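Local coordinates for STIL N-terminal domain-containing protein (Trichoplax adhaerens, PDB 5OI9) that is the N-terminal domain of a STIL-like protein, probably acting in centriole assembly, where STIL binds CEP85 and supports activation of the kinase PLK4, at residues Glu28-Lys33 against Tyr271-Cys276; Gly188-Ser193 against Asp320-Cys325. All coordinates share one frame; numbering follows the deposited sequence. Where two conformers were deposited one is given.

Contact 1. Residues Glu28-Lys33 against Tyr271-Cys276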
loop_
_atom_site.group_PDB
_atom_site.type_symbol
_atom_site.label_atom_id
_atom_site.label_comp_id
_atom_site.label_asym_id
_atom_site.label_seq_id
_atom_site.Cartn_x
_atom_site.Cartn_y
_atom_site.Cartn_z
ATOM N N GLU A 28 10.438 -15.257 -1.488
ATOM C CA GLU A 28 10.543 -13.899 -2.002
ATOM C C GLU A 28 9.230 -13.181 -1.726
ATOM O O GLU A 28 8.169 -13.627 -2.176
ATOM C CB GLU A 28 10.862 -13.898 -3.495
ATOM C CG GLU A 28 12.224 -14.481 -3.835
ATOM C CD GLU A 28 12.421 -14.665 -5.328
ATOM O OE1 GLU A 28 11.418 -14.618 -6.074
ATOM O OE2 GLU A 28 13.579 -14.855 -5.757
ATOM N N LEU A 29 9.304 -12.080 -0.990
ATOM C CA LEU A 29 8.130 -11.327 -0.573
ATOM C C LEU A 29 7.995 -10.064 -1.412
ATOM O O LEU A 29 8.989 -9.392 -1.708
ATOM C CB LEU A 29 8.217 -10.963 0.914
ATOM C CG LEU A 29 8.557 -12.109 1.875
ATOM C CD1 LEU A 29 8.559 -11.630 3.324
ATOM C CD2 LEU A 29 7.590 -13.275 1.694
ATOM N N HIS A 30 6.760 -9.749 -1.797
ATOM C CA HIS A 30 6.458 -8.485 -2.454
ATOM C C HIS A 30 4.973 -8.198 -2.303
ATOM O O HIS A 30 4.164 -9.108 -2.103
ATOM C CB HIS A 30 6.854 -8.487 -3.935
ATOM C CG HIS A 30 6.700 -7.151 -4.595
ATOM N ND1 HIS A 30 5.566 -6.791 -5.292
ATOM C CD2 HIS A 30 7.525 -6.078 -4.638
ATOM C CE1 HIS A 30 5.706 -5.558 -5.748
ATOM N NE2 HIS A 30 6.885 -5.103 -5.362
ATOM N N LEU A 31 4.631 -6.909 -2.407
ATOM C CA LEU A 31 3.252 -6.459 -2.221
ATOM C C LEU A 31 2.265 -7.267 -3.057
ATOM O O LEU A 31 1.213 -7.686 -2.565
ATOM C CB LEU A 31 3.138 -4.974 -2.575
ATOM C CG LEU A 31 1.716 -4.417 -2.509
ATOM C CD1 LEU A 31 1.286 -4.261 -1.062
ATOM C CD2 LEU A 31 1.590 -3.100 -3.264
ATOM N N LEU A 32 2.590 -7.489 -4.329
ATOM C CA LEU A 32 1.672 -8.116 -5.269
ATOM C C LEU A 32 2.016 -9.576 -5.536
ATOM O O LEU A 32 1.591 -10.127 -6.556
ATOM C CB LEU A 32 1.648 -7.323 -6.576
ATOM C CG LEU A 32 1.290 -5.842 -6.427
ATOM C CD1 LEU A 32 1.503 -5.087 -7.730
ATOM C CD2 LEU A 32 -0.144 -5.691 -5.945
ATOM N N LYS A 33 2.763 -10.216 -4.636
ATOM C CA LYS A 33 3.188 -11.593 -4.864
ATOM C C LYS A 33 1.991 -12.534 -4.917
ATOM O O LYS A 33 1.837 -13.317 -5.863
ATOM C CB LYS A 33 4.164 -12.025 -3.768
ATOM C CG LYS A 33 5.176 -13.066 -4.212
ATOM C CD LYS A 33 6.119 -12.480 -5.249
ATOM C CE LYS A 33 7.246 -13.438 -5.587
ATOM N NZ LYS A 33 8.226 -12.811 -6.516
ATOM N N TYR A 271 0.996 -7.536 4.092
ATOM C CA TYR A 271 1.300 -6.733 5.272
ATOM C C TYR A 271 2.691 -7.042 5.818
ATOM O O TYR A 271 3.350 -6.151 6.364
ATOM C CB TYR A 271 0.243 -6.965 6.352
ATOM C CG TYR A 271 0.468 -6.169 7.620
ATOM C CD1 TYR A 271 -0.007 -4.869 7.737
ATOM C CD2 TYR A 271 1.147 -6.719 8.700
ATOM C CE1 TYR A 271 0.193 -4.137 8.889
ATOM C CE2 TYR A 271 1.350 -5.994 9.858
ATOM C CZ TYR A 271 0.870 -4.703 9.947
ATOM O OH TYR A 271 1.066 -3.976 11.098
ATOM N N VAL A 272 3.146 -8.291 5.690
ATOM C CA VAL A 272 4.471 -8.658 6.183
ATOM C C VAL A 272 5.551 -7.935 5.391
ATOM O O VAL A 272 6.469 -7.334 5.963
ATOM C CB VAL A 272 4.658 -10.185 6.126
ATOM C CG1 VAL A 272 6.071 -10.561 6.547
ATOM C CG2 VAL A 272 3.628 -10.877 7.006
ATOM N N TRP A 273 5.462 -7.993 4.061
ATOM C CA TRP A 273 6.377 -7.240 3.212
ATOM C C TRP A 273 6.318 -5.750 3.523
ATOM O O TRP A 273 7.349 -5.068 3.524
ATOM C CB TRP A 273 6.044 -7.502 1.745
ATOM C CG TRP A 273 6.858 -6.724 0.758
ATOM C CD1 TRP A 273 8.067 -7.075 0.232
ATOM C CD2 TRP A 273 6.505 -5.473 0.153
ATOM N NE1 TRP A 273 8.494 -6.115 -0.655
ATOM C CE2 TRP A 273 7.552 -5.124 -0.723
ATOM C CE3 TRP A 273 5.407 -4.615 0.269
ATOM C CZ2 TRP A 273 7.533 -3.953 -1.480
ATOM C CZ3 TRP A 273 5.392 -3.451 -0.482
ATOM C CH2 TRP A 273 6.448 -3.131 -1.343
ATOM N N SER A 274 5.118 -5.232 3.806
ATOM C CA SER A 274 4.974 -3.813 4.116
ATOM C C SER A 274 5.715 -3.450 5.395
ATOM O O SER A 274 6.342 -2.386 5.478
ATOM C CB SER A 274 3.494 -3.449 4.231
ATOM O OG SER A 274 2.810 -3.700 3.013
ATOM N N ALA A 275 5.659 -4.324 6.405
ATOM C CA ALA A 275 6.404 -4.077 7.634
ATOM C C ALA A 275 7.907 -4.128 7.383
ATOM O O ALA A 275 8.656 -3.298 7.913
ATOM C CB ALA A 275 5.995 -5.087 8.704
ATOM N N CYS A 276 8.362 -5.086 6.570
ATOM C CA CYS A 276 9.780 -5.168 6.227
ATOM C C CYS A 276 10.253 -3.899 5.527
ATOM O O CYS A 276 11.302 -3.340 5.870
ATOM C CB CYS A 276 10.039 -6.388 5.341
ATOM S SG CYS A 276 9.731 -7.981 6.133
#

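Contact 2. Residues Gly188-Ser193 against Asp320-Cys325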
loop_
_atom_site.group_PDB
_atom_site.type_symbol
_atom_site.label_atom_id
_atom_site.label_comp_id
_atom_site.label_asym_id
_atom_site.label_seq_id
_atom_site.Cartn_x
_atom_site.Cartn_y
_atom_site.Cartn_z
ATOM N N GLY A 188 -3.040 5.031 -13.101
ATOM C CA GLY A 188 -1.635 4.689 -13.006
ATOM C C GLY A 188 -1.231 4.480 -11.562
ATOM O O GLY A 188 -1.761 5.113 -10.647
ATOM N N VAL A 189 -0.277 3.571 -11.367
ATOM C CA VAL A 189 0.183 3.196 -10.036
ATOM C C VAL A 189 1.700 3.054 -10.051
ATOM O O VAL A 189 2.304 2.728 -11.076
ATOM C CB VAL A 189 -0.485 1.885 -9.551
ATOM C CG1 VAL A 189 0.043 0.687 -10.334
ATOM C CG2 VAL A 189 -0.286 1.692 -8.053
ATOM N N VAL A 190 2.318 3.326 -8.904
ATOM C CA VAL A 190 3.726 3.031 -8.674
ATOM C C VAL A 190 3.842 2.249 -7.373
ATOM O O VAL A 190 3.181 2.572 -6.381
ATOM C CB VAL A 190 4.600 4.307 -8.626
ATOM C CG1 VAL A 190 4.660 4.961 -9.992
ATOM C CG2 VAL A 190 4.074 5.289 -7.594
ATOM N N VAL A 191 4.657 1.201 -7.393
ATOM C CA VAL A 191 4.898 0.360 -6.221
ATOM C C VAL A 191 6.399 0.122 -6.111
ATOM O O VAL A 191 7.058 -0.090 -7.140
ATOM C CB VAL A 191 4.127 -0.967 -6.323
ATOM C CG1 VAL A 191 4.499 -1.898 -5.178
ATOM C CG2 VAL A 191 2.628 -0.713 -6.337
ATOM N N PRO A 192 6.985 0.159 -4.913
ATOM C CA PRO A 192 8.398 -0.210 -4.788
ATOM C C PRO A 192 8.609 -1.635 -5.268
ATOM O O PRO A 192 7.805 -2.530 -4.993
ATOM C CB PRO A 192 8.673 -0.071 -3.287
ATOM C CG PRO A 192 7.643 0.878 -2.798
ATOM C CD PRO A 192 6.425 0.638 -3.639
ATOM N N SER A 193 9.688 -1.839 -6.015
ATOM C CA SER A 193 9.955 -3.143 -6.599
ATOM C C SER A 193 10.737 -4.067 -5.676
ATOM O O SER A 193 10.786 -5.268 -5.941
ATOM C CB SER A 193 10.714 -2.985 -7.919
ATOM O OG SER A 193 11.969 -2.371 -7.708
ATOM N N ASP A 320 15.774 2.515 -4.905
ATOM C CA ASP A 320 14.848 3.485 -5.479
ATOM C C ASP A 320 14.252 3.021 -6.804
ATOM O O ASP A 320 13.821 3.851 -7.611
ATOM C CB ASP A 320 15.538 4.841 -5.645
ATOM C CG ASP A 320 16.899 4.732 -6.307
ATOM O OD1 ASP A 320 17.177 3.700 -6.953
ATOM O OD2 ASP A 320 17.700 5.683 -6.173
ATOM N N LYS A 321 14.215 1.713 -7.045
ATOM C CA LYS A 321 13.582 1.160 -8.234
ATOM C C LYS A 321 12.110 0.890 -7.949
ATOM O O LYS A 321 11.748 0.468 -6.848
ATOM C CB LYS A 321 14.285 -0.130 -8.662
ATOM C CG LYS A 321 13.710 -0.770 -9.911
ATOM C CD LYS A 321 14.133 -2.224 -10.030
ATOM C CE LYS A 321 13.042 -3.050 -10.694
ATOM N NZ LYS A 321 13.285 -4.514 -10.587
ATOM N N PHE A 322 11.257 1.138 -8.942
ATOM C CA PHE A 322 9.823 0.987 -8.746
ATOM C C PHE A 322 9.180 0.299 -9.941
ATOM O O PHE A 322 9.656 0.402 -11.073
ATOM C CB PHE A 322 9.139 2.342 -8.494
ATOM C CG PHE A 322 9.361 3.360 -9.581
ATOM C CD1 PHE A 322 8.476 3.467 -10.642
ATOM C CD2 PHE A 322 10.441 4.227 -9.529
ATOM C CE1 PHE A 322 8.672 4.409 -11.636
ATOM C CE2 PHE A 322 10.641 5.173 -10.521
ATOM C CZ PHE A 322 9.755 5.263 -11.575
ATOM N N LEU A 323 8.095 -0.416 -9.663
ATOM C CA LEU A 323 7.211 -0.924 -10.697
ATOM C C LEU A 323 6.151 0.123 -11.007
ATOM O O LEU A 323 5.752 0.901 -10.138
ATOM C CB LEU A 323 6.532 -2.220 -10.256
ATOM C CG LEU A 323 7.399 -3.273 -9.573
ATOM C CD1 LEU A 323 6.522 -4.384 -9.026
ATOM C CD2 LEU A 323 8.422 -3.824 -10.549
ATOM N N TYR A 324 5.691 0.134 -12.255
ATOM C CA TYR A 324 4.650 1.074 -12.644
ATOM C C TYR A 324 4.011 0.599 -13.938
ATOM O O TYR A 324 4.638 -0.112 -14.729
ATOM C CB TYR A 324 5.207 2.490 -12.820
ATOM C CG TYR A 324 6.141 2.634 -13.998
ATOM C CD1 TYR A 324 7.443 2.148 -13.943
ATOM C CD2 TYR A 324 5.723 3.254 -15.166
ATOM C CE1 TYR A 324 8.299 2.279 -15.019
ATOM C CE2 TYR A 324 6.573 3.399 -16.243
ATOM C CZ TYR A 324 7.860 2.905 -16.168
ATOM O OH TYR A 324 8.708 3.040 -17.241
ATOM N N CYS A 325 2.750 0.985 -14.128
ATOM C CA CYS A 325 2.063 0.814 -15.405
ATOM C C CYS A 325 0.726 1.536 -15.353
ATOM O O CYS A 325 0.357 2.093 -14.313
ATOM C CB CYS A 325 1.842 -0.660 -15.742
ATOM S SG CYS A 325 0.432 -1.412 -14.915
#

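Contact 1. Residues Glu28-Lys33 against Tyr271-Cys276
One face of the Trp273 indole lies against the bend of the chain at His30 and Leu31. The CA of His30 sits over the five-membered ring, 3.5 Å from its centroid and only 15° off the ring normal, a CH-pi contact, while Leu31 N stands above the middle of the bicycle. Further along, CB of Leu31 comes within 3.4 Å of Trp273 CZ3. The imidazole of His30 lies beside the indole and points the same way; the ring of His30 and the six-membered ring of Trp273 are inclined at 53°, with CD2 of His30 3.8 Å from CZ2 of Trp273. Trp273 leaves helix 270-281 toward the turn, and CG anti to the backbone N (chi1 176°) lays the indole along it. That helix packs on the mixed sheet in which strand 27-29 is an outermost strand, and the contact is made where this strand gives way to a type I turn, His30 to Lys33. At the five-membered-ring end of the indole, Leu29 CB approaches Trp273 CD1 at 4.0 Å, and Leu29 CD1 reaches Val272 CG1 at 4.2 Å. Trp273 NE1 bonds to Ala194 O and His30 NE2 to Pro192 O. His30 ND1 accepts a bond from Leu32 N (3.2 Å), straight at the N-H though the donor is tilted out of the ring plane, tying the imidazole to its own turn.

Contact 2. Residues Gly188-Ser193 against Asp320-Cys325
Val191 and Leu323 face each other as a hydrogen-bonded pair of an antiparallel ladder, joining the end of strand 180-192 to the start of strand 322-334 in the larger mixed sheet of the domain. This is the tight part: Leu323 N gives a 2.7 Å bond to Val191 O, approached almost end-on to the carbonyl, and Val191 N returns a 3.0 Å bond to Leu323 O. Toward Gly188 the pairing slackens, for Val189 N reaches Cys325 O only at 3.4 Å, a weak bond. CA-H...O contacts, such as that from Tyr324 CA to Val189 O, fill in between the N-H bonds.

The two faces of the ladder differ as well. Val190 CG1 meets CB of Tyr324 at 3.8 Å and touches Phe322 CD1 more loosely; the aromatic rings of Phe322 and Tyr324 run on to Phe146 and Tyr142 of helix 139-155, which lies over this side. Tyr324 CG sits between its backbone N and carbonyl carbon (chi1 68°), and the end of the side chain leads away from Val190. On the other face, Val189 and Cys325 both touch Leu348 of strand 343-348.

Past Pro192 the buried Ser193 packs against Lys321, whose aliphatic chain curls round its hydroxyl; Lys321 itself is partly exposed, so solvent reaches this end from its outer side. Lys321 O takes a bond from Ser193 N and a weak one from Ser193 OG, while Ser193 CB rests 3.6 Å from Leu323 CD2.

How the contacts relate
The two contacts sit on different sheets of one domain, with centres about 14 Å apart, and segment 28-33 of contact 1 joins them directly. His30 makes much of that junction: its NE2 comes within 2.8 Å of Pro192 O at the end of strand 180-192, its CD2 packs 3.6 Å from Ser193 O, and its CE1 lies 3.6 Å from Leu323 CD1 on the partner strand. Contact 1 thus places its turn against the strand pair of contact 2, illustrating how one turn, through its buried His30 and Leu31, can touch two sheets. The segments alternate along the chain, so the two connections cross; separately, each contact joins residues more than a hundred positions apart.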